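Local coordinates for AP endonuclease, family protein 2 (Mycobacterium smegmatis, PDB 5TNV), which binds a magnesium ion in a xylose isomerase-like TIM barrel and may act as an endonuclease, at residues Ile29-Leu34 with Asp67-Thr72; Pro77-Ser82 with Ala123-Asp128; Arg107-Asp112 with Phe142-Thr147; Thr202-Val207 with Tyr241-Pro246; Gln283-Ala288 with Gln319-Ala324. All coordinates share one frame; numbering follows the deposited sequence.

Contact 1. Residues Ile29-Leu34 with Asp67-Thr72; sequences IAANML and DHIDPT
Ala31 O accepts from Asp70 N of the neighbouring strand over 2.9 Å, nearly straight at the hydrogen (171°) though from above the carbonyl plane. A weaker CA-H...O contact, Ile69 CA to Ala31 O at 3.3 Å, supplements this bond. Ala31 N in turn binds His68 O at 2.9 Å, so one residue clasps both flanks of Ile69, the parallel strand pattern. Met33 N continues the series to Asp70 O, again at 2.9 Å. Ala30 rests CB 3.6 Å from Ile69 C, where a small methyl lets the strands lie close. On one face Ala31 and Ile69 make apolar contact with each other, and Met33, bent at chi2 and chi3, brings its CG to 4.1 Å from Ile69 CD1. On the face of Asn32 and Asp70 the polar groups gather. Asn32 sets CG anti to its backbone N (chi1 -172°), which lets OD1 accept from Leu34 N in an Asx turn while Thr72 CG2 packs crosswise against the amide. Asp70 OD1 builds a matching Asx turn with Thr72 N, and its OD2 is held by Ser102 and Ser104. The Asn32 side chain lies about 6 Å from the bound magnesium ion. Strands 297-299 and 99-104 extend the barrel wall beyond strands 29-32 and 68-70, and helix 51-63, the crossover of this beta-alpha-beta unit, covers the face of Ala31 and Ile69.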
# COMPACT_ATOMS: atom_id res chain seq x y z
N ILE A 29 2.71 8.05 -21.36
CA ILE A 29 2.12 7.44 -20.15
C ILE A 29 1.05 8.41 -19.69
O ILE A 29 1.34 9.39 -18.96
CB ILE A 29 3.15 7.12 -19.07
CG1 ILE A 29 4.30 6.20 -19.58
CG2 ILE A 29 2.47 6.52 -17.88
CD1 ILE A 29 5.54 6.29 -18.69
N ALA A 30 -0.17 8.21 -20.13
CA ALA A 30 -1.21 9.22 -19.95
C ALA A 30 -1.97 9.11 -18.65
O ALA A 30 -2.26 8.01 -18.19
CB ALA A 30 -2.23 9.10 -21.07
N ALA A 31 -2.32 10.26 -18.07
CA ALA A 31 -3.29 10.30 -16.98
C ALA A 31 -4.69 10.19 -17.52
O ALA A 31 -5.13 11.06 -18.32
CB ALA A 31 -3.17 11.58 -16.18
N ASN A 32 -5.45 9.20 -17.12
CA ASN A 32 -6.87 9.10 -17.49
C ASN A 32 -7.65 10.13 -16.72
O ASN A 32 -7.49 10.19 -15.51
CB ASN A 32 -7.35 7.68 -17.16
CG ASN A 32 -8.72 7.33 -17.64
OD1 ASN A 32 -9.67 7.94 -17.14
ND2 ASN A 32 -8.88 6.40 -18.56
N MET A 33 -8.49 10.95 -17.39
CA MET A 33 -9.20 12.06 -16.75
C MET A 33 -10.58 11.68 -16.18
O MET A 33 -11.26 12.55 -15.66
CB MET A 33 -9.37 13.20 -17.76
CG MET A 33 -8.03 13.77 -18.24
SD MET A 33 -7.06 14.60 -16.96
CE MET A 33 -7.96 16.15 -16.84
N LEU A 34 -10.96 10.40 -16.22
CA LEU A 34 -12.34 10.07 -15.83
C LEU A 34 -12.57 10.43 -14.35
O LEU A 34 -13.73 10.76 -14.00
CB LEU A 34 -12.70 8.67 -16.17
CG LEU A 34 -12.32 7.51 -15.44
CD1 LEU A 34 -13.18 7.28 -14.19
CD2 LEU A 34 -12.63 6.29 -16.30
N ASP A 67 3.15 14.29 -18.65
CA ASP A 67 3.23 14.96 -19.94
C ASP A 67 2.00 14.72 -20.81
O ASP A 67 1.72 15.54 -21.69
CB ASP A 67 4.46 14.45 -20.71
CG ASP A 67 5.76 14.82 -20.08
OD1 ASP A 67 5.95 15.94 -19.72
OD2 ASP A 67 6.65 13.96 -20.02
N HIS A 68 1.30 13.61 -20.60
CA HIS A 68 0.19 13.21 -21.43
C HIS A 68 -1.05 12.94 -20.58
O HIS A 68 -0.95 12.49 -19.41
CB HIS A 68 0.51 11.97 -22.27
CG HIS A 68 1.52 12.24 -23.32
ND1 HIS A 68 2.86 12.06 -23.14
CD2 HIS A 68 1.30 12.71 -24.58
CE1 HIS A 68 3.48 12.41 -24.25
NE2 HIS A 68 2.59 12.81 -25.15
N ILE A 69 -2.22 13.12 -21.21
CA ILE A 69 -3.51 12.76 -20.67
C ILE A 69 -4.28 11.96 -21.70
O ILE A 69 -3.99 11.98 -22.92
CB ILE A 69 -4.35 13.98 -20.22
CG1 ILE A 69 -4.83 14.79 -21.42
CG2 ILE A 69 -3.61 14.80 -19.20
CD1 ILE A 69 -5.97 15.73 -21.16
N ASP A 70 -5.30 11.28 -21.20
CA ASP A 70 -6.37 10.67 -21.98
C ASP A 70 -7.64 11.30 -21.43
O ASP A 70 -7.99 11.08 -20.29
CB ASP A 70 -6.36 9.17 -21.87
CG ASP A 70 -7.45 8.47 -22.66
OD1 ASP A 70 -8.58 9.00 -22.76
OD2 ASP A 70 -7.13 7.35 -23.19
N PRO A 71 -8.31 12.16 -22.23
CA PRO A 71 -9.47 12.90 -21.68
C PRO A 71 -10.67 11.99 -21.40
O PRO A 71 -11.60 12.45 -20.74
CB PRO A 71 -9.79 13.89 -22.80
CG PRO A 71 -9.39 13.15 -24.05
CD PRO A 71 -8.09 12.47 -23.65
N THR A 72 -10.66 10.79 -21.93
CA THR A 72 -11.86 9.91 -21.93
C THR A 72 -12.98 10.61 -22.66
O THR A 72 -12.75 11.57 -23.41
CB THR A 72 -12.22 9.35 -20.55
OG1 THR A 72 -12.95 10.33 -19.75
CG2 THR A 72 -11.01 8.87 -19.79
O HOH W 1 4.12 10.60 -21.19
O HOH W 2 3.05 11.46 -18.92

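Contact 2. Residues Pro77-Ser82 with Ala123-Asp128; sequences PLAALS and AHRLID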
# COMPACT_ATOMS: atom_id res chain seq x y z
N PRO A 77 -16.40 16.59 -23.07
CA PRO A 77 -16.78 15.72 -24.18
C PRO A 77 -16.34 16.30 -25.50
O PRO A 77 -17.10 17.07 -26.15
CB PRO A 77 -18.28 15.63 -24.06
CG PRO A 77 -18.67 17.00 -23.53
CD PRO A 77 -17.56 17.34 -22.59
N LEU A 78 -15.16 15.94 -25.94
CA LEU A 78 -14.59 16.54 -27.15
C LEU A 78 -15.46 16.30 -28.38
O LEU A 78 -15.53 17.18 -29.24
CB LEU A 78 -13.16 16.04 -27.40
CG LEU A 78 -12.16 16.37 -26.30
CD1 LEU A 78 -10.80 15.78 -26.65
CD2 LEU A 78 -12.01 17.85 -26.04
N ALA A 79 -16.12 15.15 -28.48
CA ALA A 79 -16.96 14.89 -29.64
C ALA A 79 -18.15 15.85 -29.72
O ALA A 79 -18.72 16.01 -30.77
CB ALA A 79 -17.40 13.43 -29.61
N ALA A 80 -18.56 16.41 -28.60
CA ALA A 80 -19.73 17.27 -28.50
C ALA A 80 -19.41 18.75 -28.61
O ALA A 80 -20.31 19.54 -28.83
CB ALA A 80 -20.47 17.03 -27.18
N LEU A 81 -18.17 19.16 -28.42
CA LEU A 81 -17.84 20.58 -28.47
C LEU A 81 -17.89 21.13 -29.87
O LEU A 81 -17.59 20.46 -30.86
CB LEU A 81 -16.42 20.81 -27.92
CG LEU A 81 -16.20 20.58 -26.42
CD1 LEU A 81 -14.74 20.91 -26.10
CD2 LEU A 81 -17.14 21.38 -25.55
N SER A 82 -18.24 22.43 -29.95
CA SER A 82 -18.09 23.12 -31.19
C SER A 82 -16.62 23.20 -31.55
O SER A 82 -15.72 23.06 -30.71
CB SER A 82 -18.60 24.54 -31.06
OG SER A 82 -17.79 25.31 -30.17
N ALA A 123 -17.56 7.91 -31.72
CA ALA A 123 -16.28 7.24 -31.92
C ALA A 123 -15.62 7.73 -33.22
O ALA A 123 -14.43 8.02 -33.25
CB ALA A 123 -16.44 5.76 -31.87
N HIS A 124 -16.42 7.80 -34.30
CA HIS A 124 -15.87 8.34 -35.56
C HIS A 124 -15.37 9.76 -35.40
O HIS A 124 -14.31 10.13 -35.92
CB HIS A 124 -16.94 8.25 -36.65
CG HIS A 124 -17.09 6.93 -37.29
ND1 HIS A 124 -16.10 6.37 -38.05
CD2 HIS A 124 -18.19 6.09 -37.33
CE1 HIS A 124 -16.57 5.22 -38.54
NE2 HIS A 124 -17.81 5.05 -38.12
N ARG A 125 -16.14 10.60 -34.67
CA ARG A 125 -15.70 11.98 -34.43
C ARG A 125 -14.36 12.00 -33.69
O ARG A 125 -13.47 12.81 -34.01
CB ARG A 125 -16.76 12.76 -33.71
CG ARG A 125 -17.96 13.14 -34.49
CD ARG A 125 -18.94 14.08 -33.80
NE ARG A 125 -18.29 15.34 -33.55
CZ ARG A 125 -18.07 16.32 -34.43
NH1 ARG A 125 -18.51 16.11 -35.68
NH2 ARG A 125 -17.44 17.44 -34.05
N LEU A 126 -14.23 11.15 -32.68
CA LEU A 126 -12.97 11.07 -31.92
C LEU A 126 -11.81 10.59 -32.79
O LEU A 126 -10.68 11.07 -32.63
CB LEU A 126 -13.14 10.23 -30.68
CG LEU A 126 -14.12 10.78 -29.64
CD1 LEU A 126 -14.32 9.77 -28.52
CD2 LEU A 126 -13.63 12.09 -29.05
N ILE A 127 -12.05 9.68 -33.73
CA ILE A 127 -11.03 9.26 -34.68
C ILE A 127 -10.58 10.42 -35.55
O ILE A 127 -9.39 10.50 -35.87
CB ILE A 127 -11.49 8.02 -35.45
CG1 ILE A 127 -11.61 6.80 -34.54
CG2 ILE A 127 -10.60 7.76 -36.66
CD1 ILE A 127 -12.30 5.60 -35.15
N ASP A 128 -11.48 11.31 -35.96
CA ASP A 128 -11.06 12.51 -36.66
C ASP A 128 -10.35 13.52 -35.80
O ASP A 128 -9.41 14.15 -36.27
CB ASP A 128 -12.29 13.18 -37.37
CG ASP A 128 -12.62 12.44 -38.64
OD1 ASP A 128 -11.76 11.82 -39.32
OD2 ASP A 128 -13.81 12.47 -38.99
O HOH W 3 -16.18 18.26 -31.69
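Arg125 leaves its helix with CG beside the backbone N (chi1 -73°) and then kinks at chi3 (64°), a bend that swings the guanidinium round to the loop carbonyl of Ala79. Its NE donates to Ala79 O at 2.9 Å, arriving in the carbonyl plane on a lone pair; the bond is bent at the hydrogen (139°), and the oxygen sits somewhat out of the guanidinium plane. The NH2 group works through a water lying in that plane, 2.8 Å from Arg125 NH2; the water donates to Leu78 O at 2.8 Å and Leu81 O at 2.7 Å. Beside these polar groups the contact turns apolar. Leu126 directs CD2 to 4.0 Å from Ala79 CB and 4.3 Å from Leu78 CB, and the small alanine side chain lets the loop come close to the helix. The loop that follows strand 68-70 thus packs on helix 116-133, a member of the helical layer of the TIM barrel. An arginine, long and rich in N-H groups, suits the place: directly or through one water it serves three loop carbonyls. Its positive charge probably strengthens the direct bond and may, more loosely, polarise the water.

Contact 3. Residues Arg107-Asp112 with Phe142-Thr147; sequences RSSIVD and FMQALT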
# COMPACT_ATOMS: atom_id res chain seq x y z
N ARG A 107 -18.22 3.70 -20.83
CA ARG A 107 -19.56 3.26 -20.73
C ARG A 107 -20.43 3.89 -21.83
O ARG A 107 -21.47 4.45 -21.62
CB ARG A 107 -20.11 3.46 -19.31
CG ARG A 107 -19.25 2.70 -18.28
CD ARG A 107 -19.79 2.80 -16.85
NE ARG A 107 -18.81 2.23 -15.92
CZ ARG A 107 -18.60 0.93 -15.76
NH1 ARG A 107 -19.35 0.04 -16.38
NH2 ARG A 107 -17.64 0.54 -14.94
N SER A 108 -19.93 3.71 -23.05
CA SER A 108 -20.44 4.27 -24.28
C SER A 108 -20.37 3.23 -25.38
O SER A 108 -19.74 3.41 -26.42
CB SER A 108 -19.66 5.52 -24.69
OG SER A 108 -19.71 6.44 -23.64
N SER A 109 -20.98 2.08 -25.16
CA SER A 109 -20.82 0.95 -26.07
C SER A 109 -21.44 1.22 -27.45
O SER A 109 -22.57 1.74 -27.53
CB SER A 109 -21.47 -0.29 -25.48
OG SER A 109 -21.43 -1.33 -26.46
N ILE A 110 -20.74 0.81 -28.49
CA ILE A 110 -21.25 0.95 -29.85
C ILE A 110 -22.37 -0.05 -30.13
O ILE A 110 -22.98 0.05 -31.22
CB ILE A 110 -20.12 0.91 -30.88
CG1 ILE A 110 -19.48 -0.46 -30.97
CG2 ILE A 110 -19.13 2.04 -30.65
CD1 ILE A 110 -18.22 -0.61 -31.76
N VAL A 111 -22.72 -0.94 -29.19
CA VAL A 111 -23.93 -1.74 -29.31
C VAL A 111 -24.87 -1.51 -28.14
O VAL A 111 -25.79 -2.31 -27.94
CB VAL A 111 -23.64 -3.25 -29.55
CG1 VAL A 111 -22.99 -3.47 -30.90
CG2 VAL A 111 -22.83 -3.86 -28.41
N ASP A 112 -24.73 -0.40 -27.43
CA ASP A 112 -25.77 0.01 -26.47
C ASP A 112 -27.12 0.02 -27.18
O ASP A 112 -27.23 0.52 -28.31
CB ASP A 112 -25.41 1.39 -25.94
CG ASP A 112 -26.24 1.86 -24.78
OD1 ASP A 112 -27.39 2.33 -25.03
OD2 ASP A 112 -25.75 1.76 -23.63
N PHE A 142 -17.02 -2.51 -24.20
CA PHE A 142 -18.42 -2.96 -24.20
C PHE A 142 -19.08 -2.83 -22.86
O PHE A 142 -20.26 -3.17 -22.69
CB PHE A 142 -18.48 -4.37 -24.78
CG PHE A 142 -17.99 -4.44 -26.21
CD1 PHE A 142 -18.72 -3.82 -27.23
CD2 PHE A 142 -16.81 -5.07 -26.56
CE1 PHE A 142 -18.26 -3.82 -28.54
CE2 PHE A 142 -16.38 -5.09 -27.89
CZ PHE A 142 -17.11 -4.48 -28.86
N MET A 143 -18.36 -2.29 -21.86
CA MET A 143 -19.00 -1.91 -20.60
C MET A 143 -20.12 -0.90 -20.90
O MET A 143 -20.07 -0.12 -21.86
CB MET A 143 -18.00 -1.33 -19.59
CG MET A 143 -17.17 -0.18 -20.09
SD MET A 143 -15.62 -0.76 -20.86
CE MET A 143 -15.01 0.76 -21.56
N GLN A 144 -21.14 -0.92 -20.06
CA GLN A 144 -22.29 -0.02 -20.15
C GLN A 144 -22.55 0.62 -18.79
O GLN A 144 -21.77 0.45 -17.86
CB GLN A 144 -23.53 -0.70 -20.73
CG GLN A 144 -23.32 -1.25 -22.12
CD GLN A 144 -24.56 -1.70 -22.81
OE1 GLN A 144 -25.69 -1.41 -22.36
NE2 GLN A 144 -24.42 -2.36 -23.94
N ALA A 145 -23.63 1.39 -18.66
CA ALA A 145 -23.91 2.09 -17.41
C ALA A 145 -23.91 1.09 -16.23
O ALA A 145 -24.37 -0.05 -16.34
CB ALA A 145 -25.27 2.73 -17.45
N LEU A 146 -23.42 1.58 -15.10
CA LEU A 146 -23.61 0.85 -13.86
C LEU A 146 -25.09 0.73 -13.57
O LEU A 146 -25.87 1.65 -13.76
CB LEU A 146 -22.93 1.62 -12.73
CG LEU A 146 -21.42 1.72 -12.85
CD1 LEU A 146 -20.90 2.42 -11.58
CD2 LEU A 146 -20.75 0.40 -13.04
N THR A 147 -25.51 -0.42 -13.06
CA THR A 147 -26.88 -0.60 -12.65
C THR A 147 -27.14 0.05 -11.30
O THR A 147 -26.18 0.33 -10.55
CB THR A 147 -27.25 -2.10 -12.56
OG1 THR A 147 -26.48 -2.61 -11.46
CG2 THR A 147 -26.94 -2.81 -13.83
O HOH W 4 -21.84 -3.46 -24.84
O HOH W 5 -26.00 -4.10 -25.80
O HOH W 6 -25.54 2.09 -20.81
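Phe142 opens the contact, its ring edge meeting Ser109 OG at 3.8 Å while Ile110 and Val111 pack near the ring; its carbonyl shares a water with Ser109 OG and Gln144 NE2. Ser109 OG also accepts from Val111 N, closing an ST turn that fixes the hydroxyl. Met143 follows, its carbonyl making a long CA-H...O contact with Arg107 CA. Gln144 O takes a bond of 2.9 Å from Arg107 NH1, nearly along the C=O axis and in the guanidinium plane, whereas the extended side chain lays its amide beside Asp112 without a bond between them; NE2 instead reaches Val111 O through a second water. A third joins Asp112 OD2 to Ala145 N, and Asp112 OD1 accepts from Asn115 N. Leu146 then sets CD2 over the centre of the Arg107 guanidinium, 3.5 Å from CZ. Arginine suits the place: its long chain carries NH1 to the carbonyl and to Tyr195 OH, while its flat face takes the leucine methyl. These loops meet at the C-terminal end of the barrel strands, where TIM barrels carry their active sites; the side chain of Met143 lies about 3 Å from that of the magnesium ligand Glu193.

Contact 4. Residues Thr202-Val207 with Tyr241-Pro246; sequences TPDDAV and YAKVLP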
# COMPACT_ATOMS: atom_id res chain seq x y z
N THR A 202 -12.86 -12.34 -21.02
CA THR A 202 -11.89 -13.32 -20.60
C THR A 202 -10.75 -13.28 -21.62
O THR A 202 -10.98 -12.85 -22.76
CB THR A 202 -12.43 -14.77 -20.57
OG1 THR A 202 -12.57 -15.22 -21.92
CG2 THR A 202 -13.77 -14.84 -19.87
N PRO A 203 -9.57 -13.72 -21.25
CA PRO A 203 -8.48 -13.79 -22.24
C PRO A 203 -8.83 -14.56 -23.51
O PRO A 203 -8.61 -14.08 -24.61
CB PRO A 203 -7.34 -14.44 -21.43
CG PRO A 203 -7.57 -13.96 -20.00
CD PRO A 203 -9.07 -14.02 -19.86
N ASP A 204 -9.37 -15.75 -23.36
CA ASP A 204 -9.71 -16.53 -24.55
C ASP A 204 -10.77 -15.82 -25.38
O ASP A 204 -10.68 -15.86 -26.63
CB ASP A 204 -10.15 -17.93 -24.19
CG ASP A 204 -9.08 -18.85 -23.69
OD1 ASP A 204 -7.89 -18.55 -23.87
OD2 ASP A 204 -9.44 -19.90 -23.12
N ASP A 205 -11.77 -15.22 -24.76
CA ASP A 205 -12.81 -14.56 -25.53
C ASP A 205 -12.24 -13.37 -26.27
O ASP A 205 -12.61 -13.08 -27.39
CB ASP A 205 -13.98 -14.14 -24.66
CG ASP A 205 -14.93 -15.26 -24.31
OD1 ASP A 205 -14.81 -16.38 -24.81
OD2 ASP A 205 -15.85 -14.94 -23.50
N ALA A 206 -11.32 -12.63 -25.62
CA ALA A 206 -10.70 -11.46 -26.26
C ALA A 206 -9.88 -11.87 -27.44
O ALA A 206 -9.91 -11.19 -28.48
CB ALA A 206 -9.89 -10.72 -25.21
N VAL A 207 -9.10 -12.94 -27.30
CA VAL A 207 -8.32 -13.41 -28.44
C VAL A 207 -9.19 -13.84 -29.60
O VAL A 207 -8.96 -13.50 -30.78
CB VAL A 207 -7.33 -14.55 -28.01
CG1 VAL A 207 -6.61 -15.16 -29.22
CG2 VAL A 207 -6.27 -14.04 -27.03
N TYR A 241 -1.94 -12.33 -19.23
CA TYR A 241 -1.21 -11.35 -20.01
C TYR A 241 -0.43 -11.99 -21.14
O TYR A 241 -0.39 -11.45 -22.24
CB TYR A 241 -0.30 -10.50 -19.12
CG TYR A 241 -0.96 -9.26 -18.55
CD1 TYR A 241 -1.39 -8.24 -19.41
CD2 TYR A 241 -1.11 -9.05 -17.19
CE1 TYR A 241 -1.99 -7.10 -18.96
CE2 TYR A 241 -1.72 -7.89 -16.71
CZ TYR A 241 -2.13 -6.91 -17.61
OH TYR A 241 -2.74 -5.72 -17.21
N ALA A 242 0.17 -13.17 -20.91
CA ALA A 242 0.86 -13.83 -22.00
C ALA A 242 -0.05 -14.13 -23.19
O ALA A 242 0.37 -14.08 -24.35
CB ALA A 242 1.53 -15.15 -21.49
N LYS A 243 -1.30 -14.42 -22.93
CA LYS A 243 -2.22 -14.72 -24.00
C LYS A 243 -2.56 -13.48 -24.81
O LYS A 243 -2.72 -13.59 -26.02
CB LYS A 243 -3.50 -15.33 -23.43
CG LYS A 243 -3.47 -16.76 -23.04
CD LYS A 243 -4.86 -17.20 -22.58
CE LYS A 243 -4.66 -18.66 -22.28
NZ LYS A 243 -5.97 -19.21 -21.92
N VAL A 244 -2.83 -12.37 -24.14
CA VAL A 244 -3.40 -11.21 -24.83
C VAL A 244 -2.37 -10.18 -25.28
O VAL A 244 -2.65 -9.42 -26.23
CB VAL A 244 -4.53 -10.54 -24.02
CG1 VAL A 244 -5.71 -11.50 -23.88
CG2 VAL A 244 -4.05 -10.06 -22.66
N LEU A 245 -1.20 -10.09 -24.65
CA LEU A 245 -0.21 -9.09 -25.06
C LEU A 245 0.18 -9.17 -26.53
O LEU A 245 0.40 -8.09 -27.12
CB LEU A 245 1.00 -9.13 -24.14
CG LEU A 245 0.78 -8.43 -22.80
CD1 LEU A 245 1.93 -8.77 -21.86
CD2 LEU A 245 0.62 -6.93 -22.95
N PRO A 246 0.31 -10.34 -27.17
CA PRO A 246 0.65 -10.38 -28.61
C PRO A 246 -0.34 -9.61 -29.49
O PRO A 246 0.02 -9.30 -30.61
CB PRO A 246 0.63 -11.87 -28.94
CG PRO A 246 1.03 -12.52 -27.64
CD PRO A 246 0.25 -11.71 -26.61
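The ends of Lys243 and Asp204 meet across the gap between helix 203-213 and helix 237-244, both part of the helical layer outside the TIM barrel sheet. The lysine keeps CG beside its backbone N (chi1 -79°) and is fully extended beyond it, so its methylenes pass alongside Pro203 with CD 3.9 Å from Pro203 CB before the ammonium arrives at the carboxylate. A long flexible chain suits this place, greasy along its shaft and charged at its end. On the barrel side, Val244 turns CG1 into the first turn of the other helix: that one methyl lies 4.2 Å from Pro203 CB, 4.1 Å from Val207 CG2 and 4.5 Å from Ala206 CB. Val207, set aslant to Val244, also rests CG2 3.7 Å from Lys243 O. Proline is well placed at the first turn, where its missing N-H costs no helix bond; Thr202, the N-cap before it, accepts from Asp205 N through OG1. Leu220 of strand 218-221 touches both Ala206 and Val244, so the two helices share a seat on the sheet. The salt bridge itself uses one oxygen, Lys243 NZ meeting Asp204 OD1 at 2.8 Å on the syn side, 31° out of the carboxylate plane.

Contact 5. Residues Gln283-Ala288 with Gln319-Ala324; sequences QIIRLA and QVLTSA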
# COMPACT_ATOMS: atom_id res chain seq x y z
N GLN A 283 7.69 -7.65 -14.27
CA GLN A 283 7.75 -8.80 -15.15
C GLN A 283 6.84 -8.62 -16.35
O GLN A 283 7.21 -8.95 -17.48
CB GLN A 283 7.39 -10.06 -14.39
CG GLN A 283 8.37 -10.55 -13.38
CD GLN A 283 7.86 -11.74 -12.56
OE1 GLN A 283 6.67 -12.14 -12.65
NE2 GLN A 283 8.72 -12.30 -11.76
N ILE A 284 5.62 -8.13 -16.14
CA ILE A 284 4.64 -8.08 -17.23
C ILE A 284 4.97 -6.97 -18.24
O ILE A 284 4.82 -7.21 -19.45
CB ILE A 284 3.21 -8.02 -16.66
CG1 ILE A 284 2.86 -9.31 -15.91
CG2 ILE A 284 2.20 -7.66 -17.73
CD1 ILE A 284 2.95 -10.56 -16.68
N ILE A 285 5.42 -5.81 -17.81
CA ILE A 285 5.85 -4.80 -18.79
C ILE A 285 7.03 -5.32 -19.57
O ILE A 285 7.09 -5.16 -20.79
CB ILE A 285 6.14 -3.45 -18.11
CG1 ILE A 285 4.86 -2.81 -17.59
CG2 ILE A 285 6.88 -2.51 -19.05
CD1 ILE A 285 5.10 -1.69 -16.60
N ARG A 286 8.01 -5.98 -18.91
CA ARG A 286 9.13 -6.51 -19.67
C ARG A 286 8.68 -7.57 -20.65
O ARG A 286 9.19 -7.61 -21.80
CB ARG A 286 10.21 -7.08 -18.73
CG ARG A 286 11.15 -6.01 -18.20
CD ARG A 286 12.00 -6.55 -17.07
NE ARG A 286 13.11 -5.64 -16.85
CZ ARG A 286 14.31 -5.65 -17.40
NH1 ARG A 286 15.17 -4.69 -17.06
NH2 ARG A 286 14.70 -6.55 -18.26
N LEU A 287 7.74 -8.43 -20.29
CA LEU A 287 7.17 -9.41 -21.18
C LEU A 287 6.53 -8.73 -22.38
O LEU A 287 6.72 -9.14 -23.53
CB LEU A 287 6.13 -10.28 -20.45
CG LEU A 287 5.44 -11.33 -21.32
CD1 LEU A 287 6.45 -12.32 -21.87
CD2 LEU A 287 4.32 -11.97 -20.50
N ALA A 288 5.74 -7.69 -22.12
CA ALA A 288 5.11 -6.96 -23.21
C ALA A 288 6.15 -6.50 -24.22
O ALA A 288 6.00 -6.66 -25.41
CB ALA A 288 4.31 -5.78 -22.63
N GLN A 319 10.45 4.03 -14.65
CA GLN A 319 11.65 3.33 -14.17
C GLN A 319 11.72 1.97 -14.83
O GLN A 319 12.85 1.52 -15.18
CB GLN A 319 11.65 3.27 -12.64
CG GLN A 319 12.96 2.72 -12.08
CD GLN A 319 13.18 1.21 -12.09
OE1 GLN A 319 12.23 0.42 -12.00
NE2 GLN A 319 14.41 0.80 -12.25
N VAL A 320 10.66 1.21 -14.89
CA VAL A 320 10.68 -0.12 -15.46
C VAL A 320 11.16 -0.04 -16.92
O VAL A 320 12.02 -0.81 -17.35
CB VAL A 320 9.30 -0.81 -15.35
CG1 VAL A 320 9.25 -2.11 -16.15
CG2 VAL A 320 8.94 -1.10 -13.89
N LEU A 321 10.59 0.89 -17.67
CA LEU A 321 10.95 1.08 -19.09
C LEU A 321 12.40 1.50 -19.22
O LEU A 321 13.12 1.02 -20.11
CB LEU A 321 10.07 2.13 -19.77
CG LEU A 321 8.60 1.79 -19.97
CD1 LEU A 321 7.86 2.97 -20.56
CD2 LEU A 321 8.40 0.54 -20.85
N THR A 322 12.84 2.40 -18.35
CA THR A 322 14.23 2.90 -18.45
C THR A 322 15.19 1.73 -18.32
O THR A 322 16.12 1.57 -19.12
CB THR A 322 14.51 3.96 -17.40
OG1 THR A 322 13.68 5.11 -17.65
CG2 THR A 322 15.97 4.41 -17.37
N SER A 323 14.99 0.89 -17.31
CA SER A 323 15.83 -0.28 -17.12
C SER A 323 15.75 -1.26 -18.31
O SER A 323 16.75 -1.76 -18.79
CB SER A 323 15.47 -0.98 -15.82
OG SER A 323 16.20 -2.18 -15.70
N ALA A 324 14.54 -1.53 -18.80
CA ALA A 324 14.33 -2.54 -19.83
C ALA A 324 14.87 -2.10 -21.17
O ALA A 324 15.23 -2.96 -21.99
CB ALA A 324 12.85 -2.84 -19.99
O HOH W 7 12.67 -3.24 -15.86
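Apolar contact between Ile285 and Val320 forms the buried part of the interface. Ile285 holds CG2 anti to its backbone N, which sends this branch at the other helix, 3.8 Å from Val320 CG1 and 3.9 Å from Leu321 CD2. Val320 offers CG1 by the same choice (chi1 171°), and the two beta-branched side chains cross obliquely, while Leu321 lies about at right angles to Ile285 and approaches with its end alone. Branched, stiff side chains suit a position that faces the partner helix directly. Trp251 and Ile253 of strand 251-261 close over Ile285 from the barrel side.

These are neighbouring helices of the outer layer of the TIM barrel, helix 281-290 and helix 306-325, whose segments cross at -49° with axes 10.0 Å apart; strand 297-299 lies between them in the chain.

Polar contacts belong to Arg286, which was deposited in two conformers, so its bonds are tentative and hold for the one described. In it the chain, extended from CG to NE, brings NH1 to 3.0 Å from Ser323 OG, in the guanidinium plane but badly bent, a weak bond at most. The serine has a stronger partner, Glu63 of the second subunit. Arg286 NE would also donate to a water that in turn donates to Val320 O at 2.9 Å.

Ala324, in this same conformer, lies over one face of the guanidinium, its CA 3.6 Å from Arg286 NH1 and offset toward the rim, and its CB 4.0 Å from Arg286 CG; the small methyl allows this close approach. Gln60 of the second subunit packs against both Arg286 and Ser323.

Overall arrangement
Contact 1 lies deepest, about 9 Å from the chain centre, and joins two strands of the barrel sheet; contact 2 sets a loop on helix 116-133, contact 3 joins loops near the magnesium site, and contacts 4 and 5 pair outer helices. Contact 2 touches contact 1, Leu78 meeting Pro71, and alternates with contact 3 along the chain in the order 77-82, 107-112, 123-128, 142-147. Contacts 4 and 5 come later and also touch, Tyr241 and Leu245 packing on Ile284 and Ala288. Contacts 2 and 5, centres about 33 Å apart, lie on opposite sides of the chain centre; contact 5 also borders the second subunit. Together they tie sheet, helices and C-terminal loops around the magnesium site.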